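Local coordinates for uncharacterized protein RPA4178 (Rhodopseudomonas palustris, PDB 3LAG) that is of unknown function but adopts a cupin fold and binds a nickel ion and a calcium ion in the crystal, at residues H35-M49 and L60-G74. Sequence-based numbering, arbitrary orientation.
Sequences HGMDYVVVPMADGEM and LAQLKTGRSYARKAG. With NI (nickel (II) ion), chain F; CA (calcium ion), chain D.
Tyr-39 and Arg-71 meet in an antiparallel hydrogen-bonded pair that joins strand 39-43 to strand 69-71. Val-41 and Tyr-69 form the next such pair. Further along, strand 47-49 pairs with strand 60-63 through Gly-47 with Leu-63 and Met-49 with Ala-61. Between the two ladders, Pro-43 O takes an almost straight bond from Gly-66 N (2.9 Å) in the type II turn 64-67.

Two rings are packed by aliphatic carbons. Arg-71 CB sits over one face of the Tyr-39 ring, 3.6 Å from its centroid, a CH-pi contact. His-35 CE1 lies over the opposite face. Val-41 CB makes the like contact with Tyr-69, 3.8 Å from the ring centroid. Both tyrosines hold CG between the backbone N and the carbonyl carbon (chi1 65° and 57°), which folds each ring over its cross-strand neighbour. With an alanine at Tyr-39, Arg-71 CB and the ring of His-35 would probably lose the aromatic surface packed between them, and a bound water its hydroxyl partner. Beyond Tyr-69, Leu-63 CD1 meets CB and the selenium of Met-49, and Pro-43 CB rests on Leu-63 CB.

Two aspartates grip segment 60-74. Asp-46 OD1 accepts from Thr-65 N, nearly along its C-O direction, and from Thr-65 OG1 above the carboxylate plane, both at 2.8 Å. Asp-46 OD2 forms a salt bridge with Lys-64 NZ (2.9 Å). Asp-38 OD1 takes Ala-73 N on its anti lone pair (2.8 Å). Its OD2 binds calcium, with Asp-15 and Glu-16 of the second subunit.

His-35 O accepts from Gly-74 N, while His-35 NE2 binds nickel at 2.1 Å, alongside His-33 and His-77. This histidine metal site within a beta barrel is characteristic of cupins.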
ATOM      1  N   HIS B  35      10.103  15.755   2.812  1.00 10.36           N
ATOM      2  CA  HIS B  35      10.219  14.480   2.136  1.00  9.33           C
ATOM      3  C   HIS B  35      11.426  14.475   1.233  1.00  9.10           C
ATOM      4  O   HIS B  35      11.509  15.273   0.300  1.00 10.09           O
ATOM      5  CB  HIS B  35       8.937  14.213   1.372  1.00  8.52           C
ATOM      6  CG  HIS B  35       7.846  13.718   2.251  1.00  9.53           C
ATOM      7  ND1 HIS B  35       7.733  12.389   2.591  1.00  9.22           N
ATOM      8  CD2 HIS B  35       6.856  14.363   2.907  1.00 10.15           C
ATOM      9  CE1 HIS B  35       6.704  12.228   3.400  1.00  9.73           C
ATOM     10  NE2 HIS B  35       6.158  13.411   3.615  1.00  9.60           N
ATOM     11  N   GLY B  36      12.366  13.582   1.512  1.00  9.23           N
ATOM     12  CA  GLY B  36      13.556  13.479   0.695  1.00 10.29           C
ATOM     13  C   GLY B  36      13.479  12.395  -0.358  1.00  9.98           C
ATOM     14  O   GLY B  36      14.415  12.246  -1.143  1.00 10.01           O
HETATM   15  N   MSE B  37      12.367  11.651  -0.369  1.00  9.56           N
HETATM   16  CA  MSE B  37      12.160  10.551  -1.304  1.00  9.46           C
HETATM   17  C   MSE B  37      10.786  10.666  -1.944  1.00  8.44           C
HETATM   18  O   MSE B  37       9.811  11.014  -1.274  1.00  8.30           O
HETATM   19  CB  MSE B  37      12.266   9.198  -0.588  1.00  9.08           C
HETATM   20  CG  MSE B  37      13.665   8.831  -0.140  1.00 11.03           C
HETATM   21 SE   MSE B  37      13.708   7.231   0.885  0.65 12.80          SE
HETATM   22  CE  MSE B  37      13.323   8.014   2.621  1.00 13.68           C
ATOM     23  N   ASP B  38      10.709  10.378  -3.242  1.00  8.45           N
ATOM     24  CA  ASP B  38       9.416  10.179  -3.885  1.00  8.09           C
ATOM     25  C   ASP B  38       8.680   9.087  -3.125  1.00  7.71           C
ATOM     26  O   ASP B  38       9.299   8.165  -2.570  1.00  8.03           O
ATOM     27  CB  ASP B  38       9.587   9.731  -5.335  1.00  8.85           C
ATOM     28  CG  ASP B  38      10.200  10.801  -6.222  1.00  9.83           C
ATOM     29  OD1 ASP B  38      10.298  11.990  -5.841  1.00  9.67           O
ATOM     30  OD2 ASP B  38      10.572  10.436  -7.338  1.00 11.78           O
ATOM     31  N   TYR B  39       7.359   9.173  -3.113  1.00  7.38           N
ATOM     32  CA  TYR B  39       6.588   8.223  -2.339  1.00  7.55           C
ATOM     33  C   TYR B  39       5.188   8.003  -2.876  1.00  7.78           C
ATOM     34  O   TYR B  39       4.728   8.700  -3.792  1.00  8.83           O
ATOM     35  CB  TYR B  39       6.566   8.594  -0.850  1.00  7.35           C
ATOM     36  CG  TYR B  39       5.882   9.888  -0.486  1.00  8.18           C
ATOM     37  CD1 TYR B  39       4.587   9.893   0.022  1.00  9.10           C
ATOM     38  CD2 TYR B  39       6.536  11.104  -0.617  1.00  8.81           C
ATOM     39  CE1 TYR B  39       3.966  11.063   0.381  1.00  9.11           C
ATOM     40  CE2 TYR B  39       5.918  12.286  -0.260  1.00  9.69           C
ATOM     41  CZ  TYR B  39       4.636  12.258   0.234  1.00 10.21           C
ATOM     42  OH  TYR B  39       4.029  13.436   0.601  1.00 11.26           O
ATOM     43  N   VAL B  40       4.544   6.993  -2.308  1.00  6.81           N
ATOM     44  CA  VAL B  40       3.173   6.635  -2.605  1.00  6.67           C
ATOM     45  C   VAL B  40       2.420   6.575  -1.283  1.00  6.07           C
ATOM     46  O   VAL B  40       2.931   6.050  -0.290  1.00  6.22           O
ATOM     47  CB  VAL B  40       3.106   5.246  -3.285  1.00  8.39           C
ATOM     48  CG1 VAL B  40       1.657   4.748  -3.435  1.00  8.00           C
ATOM     49  CG2 VAL B  40       3.824   5.265  -4.631  1.00 10.27           C
ATOM     50  N   VAL B  41       1.218   7.136  -1.278  1.00  5.88           N
ATOM     51  CA  VAL B  41       0.320   7.037  -0.140  1.00  6.84           C
ATOM     52  C   VAL B  41      -0.767   6.026  -0.462  1.00  6.63           C
ATOM     53  O   VAL B  41      -1.395   6.095  -1.525  1.00  6.72           O
ATOM     54  CB  VAL B  41      -0.341   8.403   0.156  1.00  9.03           C
ATOM     55  CG1 VAL B  41      -1.331   8.303   1.313  1.00  9.46           C
ATOM     56  CG2 VAL B  41       0.728   9.451   0.433  1.00 10.53           C
ATOM     57  N   VAL B  42      -0.986   5.091   0.459  1.00  6.41           N
ATOM     58  CA  VAL B  42      -2.091   4.143   0.352  1.00  7.09           C
ATOM     59  C   VAL B  42      -3.002   4.348   1.544  1.00  6.96           C
ATOM     60  O   VAL B  42      -2.688   3.905   2.658  1.00  6.03           O
ATOM     61  CB  VAL B  42      -1.616   2.679   0.327  1.00  8.31           C
ATOM     62  CG1 VAL B  42      -2.812   1.752   0.157  1.00  9.46           C
ATOM     63  CG2 VAL B  42      -0.610   2.468  -0.801  1.00  9.14           C
ATOM     64  N   PRO B  43      -4.133   5.038   1.334  1.00  6.85           N
ATOM     65  CA  PRO B  43      -5.059   5.190   2.451  1.00  7.34           C
ATOM     66  C   PRO B  43      -5.690   3.859   2.803  1.00  7.90           C
ATOM     67  O   PRO B  43      -6.123   3.098   1.927  1.00  7.49           O
ATOM     68  CB  PRO B  43      -6.119   6.150   1.895  1.00  8.35           C
ATOM     69  CG  PRO B  43      -5.419   6.874   0.762  1.00  8.56           C
ATOM     70  CD  PRO B  43      -4.559   5.804   0.152  1.00  7.30           C
HETATM   71  N   MSE B  44      -5.736   3.578   4.095  1.00  7.53           N
HETATM   72  CA  MSE B  44      -6.342   2.345   4.577  1.00  8.60           C
HETATM   73  C   MSE B  44      -7.769   2.564   5.073  1.00  9.56           C
HETATM   74  O   MSE B  44      -8.477   1.615   5.406  1.00 11.82           O
HETATM   75  CB  MSE B  44      -5.496   1.739   5.694  1.00  8.71           C
HETATM   76  CG  MSE B  44      -4.063   1.384   5.283  1.00  8.66           C
HETATM   77 SE   MSE B  44      -3.938   0.178   3.748  0.75  9.61          SE
HETATM   78  CE  MSE B  44      -5.083  -1.244   4.384  1.00  8.50           C
ATOM     79  N   ALA B  45      -8.185   3.822   5.131  1.00 10.09           N
ATOM     80  CA  ALA B  45      -9.523   4.161   5.574  1.00 11.00           C
ATOM     81  C   ALA B  45      -9.887   5.489   4.949  1.00 10.38           C
ATOM     82  O   ALA B  45      -9.012   6.312   4.721  1.00  9.21           O
ATOM     83  CB  ALA B  45      -9.540   4.257   7.072  1.00 11.07           C
ATOM     84  N   ASP B  46     -11.167   5.702   4.657  1.00 10.44           N
ATOM     85  CA  ASP B  46     -11.608   6.998   4.159  1.00 10.68           C
ATOM     86  C   ASP B  46     -11.363   8.022   5.255  1.00 11.67           C
ATOM     87  O   ASP B  46     -11.556   7.738   6.438  1.00 10.70           O
ATOM     88  CB  ASP B  46     -13.097   6.980   3.814  1.00 11.37           C
ATOM     89  CG  ASP B  46     -13.447   6.013   2.689  1.00 12.55           C
ATOM     90  OD1 ASP B  46     -12.546   5.462   2.021  1.00 10.91           O
ATOM     91  OD2 ASP B  46     -14.654   5.804   2.472  1.00 15.24           O
ATOM     92  N   GLY B  47     -10.932   9.213   4.883  1.00 11.45           N
ATOM     93  CA  GLY B  47     -10.655  10.195   5.906  1.00 12.66           C
ATOM     94  C   GLY B  47     -10.460  11.572   5.344  1.00 10.79           C
ATOM     95  O   GLY B  47     -10.397  11.764   4.129  1.00 12.10           O
ATOM     96  N   GLU B  48     -10.336  12.518   6.269  1.00  9.91           N
ATOM     97  CA  GLU B  48     -10.090  13.907   5.926  0.50  9.14           C
ATOM     98  C   GLU B  48      -8.886  14.351   6.731  1.00  9.52           C
ATOM     99  O   GLU B  48      -8.955  14.535   7.945  1.00  9.37           O
ATOM    100  CB  GLU B  48     -11.316  14.769   6.217  0.50  9.37           C
ATOM    101  CG  GLU B  48     -12.558  14.272   5.513  0.50 11.82           C
ATOM    102  CD  GLU B  48     -13.754  15.144   5.783  0.50 13.70           C
ATOM    103  OE1 GLU B  48     -14.469  14.889   6.777  0.50 14.97           O
ATOM    104  OE2 GLU B  48     -13.976  16.086   5.000  0.50 15.19           O
HETATM  105  N   MSE B  49      -7.767  14.468   6.026  1.00 10.04           N
HETATM  106  CA  MSE B  49      -6.448  14.708   6.613  1.00 11.43           C
HETATM  107  C   MSE B  49      -6.012  16.157   6.437  1.00 11.69           C
HETATM  108  O   MSE B  49      -5.856  16.628   5.306  1.00 13.09           O
HETATM  109  CB  MSE B  49      -5.434  13.764   5.938  1.00 12.48           C
HETATM  110  CG  MSE B  49      -4.044  13.741   6.549  1.00 12.29           C
HETATM  111 SE   MSE B  49      -2.854  12.508   5.616  0.60 16.19          SE
HETATM  112  CE  MSE B  49      -2.636  13.599   4.009  1.00 14.22           C
ATOM    113  N   LEU B  60      -7.647  20.102   3.431  0.50  9.39           N
ATOM    114  CA  LEU B  60      -8.146  18.845   3.965  0.50  9.42           C
ATOM    115  C   LEU B  60      -8.148  17.760   2.887  0.50  8.99           C
ATOM    116  O   LEU B  60      -9.112  17.635   2.122  0.50  8.56           O
ATOM    117  CB  LEU B  60      -9.557  19.062   4.502  0.50 10.91           C
ATOM    118  CG  LEU B  60     -10.188  17.970   5.361  0.50 11.64           C
ATOM    119  CD1 LEU B  60      -9.297  17.641   6.548  0.50 11.65           C
ATOM    120  CD2 LEU B  60     -11.564  18.415   5.836  0.50 11.50           C
ATOM    121  N   ALA B  61      -7.055  16.999   2.811  1.00  9.66           N
ATOM    122  CA  ALA B  61      -6.916  15.953   1.808  1.00  9.71           C
ATOM    123  C   ALA B  61      -8.027  14.926   1.990  1.00  9.20           C
ATOM    124  O   ALA B  61      -8.279  14.434   3.108  1.00  9.31           O
ATOM    125  CB  ALA B  61      -5.552  15.287   1.914  1.00 10.93           C
ATOM    126  N   GLN B  62      -8.679  14.605   0.877  1.00  9.67           N
ATOM    127  CA  GLN B  62      -9.756  13.634   0.870  1.00 10.93           C
ATOM    128  C   GLN B  62      -9.217  12.252   0.500  1.00 10.36           C
ATOM    129  O   GLN B  62      -9.033  11.928  -0.679  1.00 11.88           O
ATOM    130  CB  GLN B  62     -10.854  14.080  -0.089  1.00 11.88           C
ATOM    131  CG  GLN B  62     -11.446  15.432   0.282  1.00 12.91           C
ATOM    132  CD  GLN B  62     -12.108  15.427   1.647  1.00 18.37           C
ATOM    133  OE1 GLN B  62     -11.721  16.181   2.542  1.00 20.53           O
ATOM    134  NE2 GLN B  62     -13.107  14.572   1.816  1.00 19.54           N
ATOM    135  N   LEU B  63      -8.954  11.454   1.530  1.00  9.81           N
ATOM    136  CA  LEU B  63      -8.379  10.117   1.368  1.00 10.10           C
ATOM    137  C   LEU B  63      -9.460   9.087   1.096  1.00  9.67           C
ATOM    138  O   LEU B  63     -10.445   9.040   1.831  1.00 10.01           O
ATOM    139  CB  LEU B  63      -7.645   9.689   2.643  1.00 11.21           C
ATOM    140  CG  LEU B  63      -6.536  10.601   3.154  1.00 12.55           C
ATOM    141  CD1 LEU B  63      -5.891  10.009   4.399  1.00 13.36           C
ATOM    142  CD2 LEU B  63      -5.514  10.858   2.057  1.00 16.05           C
ATOM    143  N   LYS B  64      -9.266   8.259   0.071  1.00  8.63           N
ATOM    144  CA  LYS B  64     -10.215   7.198  -0.228  1.00  8.27           C
ATOM    145  C   LYS B  64      -9.492   5.865  -0.084  1.00  8.11           C
ATOM    146  O   LYS B  64      -8.433   5.650  -0.676  1.00  8.20           O
ATOM    147  CB  LYS B  64     -10.790   7.353  -1.642  1.00  9.16           C
ATOM    148  CG  LYS B  64     -11.783   6.262  -2.043  1.00 10.02           C
ATOM    149  CD  LYS B  64     -13.029   6.337  -1.181  1.00 10.26           C
ATOM    150  CE  LYS B  64     -13.854   5.067  -1.280  1.00 10.18           C
ATOM    151  NZ  LYS B  64     -14.976   5.112  -0.313  1.00 10.60           N
ATOM    152  N   THR B  65     -10.066   4.983   0.725  1.00  7.17           N
ATOM    153  CA  THR B  65      -9.521   3.649   0.939  1.00  8.49           C
ATOM    154  C   THR B  65      -9.067   2.987  -0.351  1.00  8.37           C
ATOM    155  O   THR B  65      -9.839   2.860  -1.313  1.00  8.71           O
ATOM    156  CB  THR B  65     -10.576   2.726   1.545  1.00  9.86           C
ATOM    157  OG1 THR B  65     -11.042   3.273   2.782  1.00 10.76           O
ATOM    158  CG2 THR B  65      -9.992   1.350   1.812  1.00 10.77           C
ATOM    159  N   GLY B  66      -7.812   2.554  -0.366  1.00  7.85           N
ATOM    160  CA  GLY B  66      -7.293   1.806  -1.485  1.00  8.97           C
ATOM    161  C   GLY B  66      -7.027   2.580  -2.754  1.00  9.34           C
ATOM    162  O   GLY B  66      -6.664   1.981  -3.754  1.00 10.40           O
ATOM    163  N   ARG B  67      -7.228   3.897  -2.722  1.00  8.70           N
ATOM    164  CA  ARG B  67      -6.926   4.757  -3.858  0.50  9.12           C
ATOM    165  C   ARG B  67      -5.586   5.422  -3.626  1.00  8.56           C
ATOM    166  O   ARG B  67      -5.508   6.458  -2.959  1.00  8.40           O
ATOM    167  CB  ARG B  67      -8.002   5.822  -4.038  0.50 10.77           C
ATOM    168  CG  ARG B  67      -9.313   5.267  -4.508  0.50 15.82           C
ATOM    169  CD  ARG B  67      -9.105   4.209  -5.591  0.50 18.65           C
ATOM    170  NE  ARG B  67      -8.393   4.707  -6.766  0.50 18.24           N
ATOM    171  CZ  ARG B  67      -8.357   4.073  -7.935  0.50 20.31           C
ATOM    172  NH1 ARG B  67      -9.019   2.934  -8.091  0.50 21.86           N
ATOM    173  NH2 ARG B  67      -7.673   4.580  -8.951  0.50 20.93           N
ATOM    174  N   SER B  68      -4.540   4.807  -4.156  1.00  7.33           N
ATOM    175  CA  SER B  68      -3.181   5.268  -3.945  1.00  7.71           C
ATOM    176  C   SER B  68      -2.886   6.499  -4.785  1.00  8.41           C
ATOM    177  O   SER B  68      -3.559   6.776  -5.787  1.00  9.70           O
ATOM    178  CB  SER B  68      -2.178   4.147  -4.258  1.00  8.49           C
ATOM    179  OG  SER B  68      -2.036   3.934  -5.654  1.00  9.94           O
ATOM    180  N   TYR B  69      -1.877   7.251  -4.363  1.00  7.36           N
ATOM    181  CA  TYR B  69      -1.407   8.374  -5.151  1.00  8.54           C
ATOM    182  C   TYR B  69       0.063   8.607  -4.903  1.00  8.24           C
ATOM    183  O   TYR B  69       0.601   8.190  -3.877  1.00  8.06           O
ATOM    184  CB  TYR B  69      -2.231   9.628  -4.884  1.00 10.28           C
ATOM    185  CG  TYR B  69      -2.303  10.108  -3.455  1.00 10.58           C
ATOM    186  CD1 TYR B  69      -1.344  10.980  -2.947  1.00 11.12           C
ATOM    187  CD2 TYR B  69      -3.351   9.732  -2.625  1.00 12.22           C
ATOM    188  CE1 TYR B  69      -1.426  11.462  -1.657  1.00 13.10           C
ATOM    189  CE2 TYR B  69      -3.441  10.207  -1.327  1.00 13.42           C
ATOM    190  CZ  TYR B  69      -2.471  11.068  -0.847  1.00 15.62           C
ATOM    191  OH  TYR B  69      -2.539  11.546   0.442  1.00 18.20           O
ATOM    192  N   ALA B  70       0.697   9.275  -5.860  1.00  8.95           N
ATOM    193  CA  ALA B  70       2.135   9.485  -5.870  1.00  9.36           C
ATOM    194  C   ALA B  70       2.459  10.922  -5.500  1.00  7.53           C
ATOM    195  O   ALA B  70       1.713  11.860  -5.840  1.00  7.83           O
ATOM    196  CB  ALA B  70       2.708   9.158  -7.243  1.00 10.48           C
ATOM    197  N   ARG B  71       3.598  11.092  -4.839  1.00  7.38           N
ATOM    198  CA  ARG B  71       4.089  12.401  -4.438  1.00  7.79           C
ATOM    199  C   ARG B  71       5.592  12.452  -4.690  1.00  7.02           C
ATOM    200  O   ARG B  71       6.270  11.425  -4.727  1.00  7.95           O
ATOM    201  CB  ARG B  71       3.783  12.655  -2.961  1.00  8.81           C
ATOM    202  CG  ARG B  71       2.296  12.833  -2.660  1.00  9.24           C
ATOM    203  CD  ARG B  71       1.813  14.145  -3.230  1.00  9.70           C
ATOM    204  NE  ARG B  71       0.411  14.454  -2.969  1.00 10.14           N
ATOM    205  CZ  ARG B  71      -0.574  14.254  -3.837  1.00  9.32           C
ATOM    206  NH1 ARG B  71      -0.333  13.680  -5.011  1.00  9.28           N
ATOM    207  NH2 ARG B  71      -1.803  14.631  -3.517  1.00 10.04           N
ATOM    208  N   LYS B  72       6.106  13.666  -4.863  1.00  8.40           N
ATOM    209  CA  LYS B  72       7.511  13.892  -5.164  1.00  9.63           C
ATOM    210  C   LYS B  72       8.307  14.335  -3.948  1.00  9.53           C
ATOM    211  O   LYS B  72       7.799  15.059  -3.088  1.00  9.71           O
ATOM    212  CB  LYS B  72       7.640  14.997  -6.208  1.00 10.87           C
ATOM    213  CG  LYS B  72       7.172  14.607  -7.591  1.00 13.29           C
ATOM    214  CD  LYS B  72       8.278  13.907  -8.348  1.00 15.53           C
ATOM    215  CE  LYS B  72       7.966  13.841  -9.827  1.00 16.59           C
ATOM    216  NZ  LYS B  72       9.122  13.282 -10.569  1.00 16.37           N
ATOM    217  N   ALA B  73       9.568  13.913  -3.897  1.00  8.98           N
ATOM    218  CA  ALA B  73      10.518  14.506  -2.976  1.00  9.08           C
ATOM    219  C   ALA B  73      10.391  16.020  -3.083  1.00  9.72           C
ATOM    220  O   ALA B  73      10.271  16.566  -4.183  1.00  9.92           O
ATOM    221  CB  ALA B  73      11.933  14.068  -3.318  1.00 10.28           C
ATOM    222  N   GLY B  74      10.411  16.693  -1.939  1.00  9.71           N
ATOM    223  CA  GLY B  74      10.335  18.137  -1.907  1.00 10.67           C
ATOM    224  C   GLY B  74       9.097  18.575  -1.163  1.00 10.25           C
ATOM    225  O   GLY B  74       8.997  19.715  -0.743  1.00 10.52           O
TER
HETATM  226 NI    NI F  98       4.567  13.632   4.999  0.90 10.16          NI
HETATM  227 CA    CA D  99      11.980  10.151  -9.265  0.50  3.66          CA
HETATM  228  O   HOH W   1       1.222  14.425   0.343  1.00 20.04           O
HETATM  229  O   HOH W   2      11.950  12.550  -9.639  1.00 10.89           O
HETATM  230  O   HOH W   3       9.459  10.804  -9.632  1.00 28.81           O
HETATM  231  O   HOH W   4       5.173  11.569   5.944  1.00 12.08           O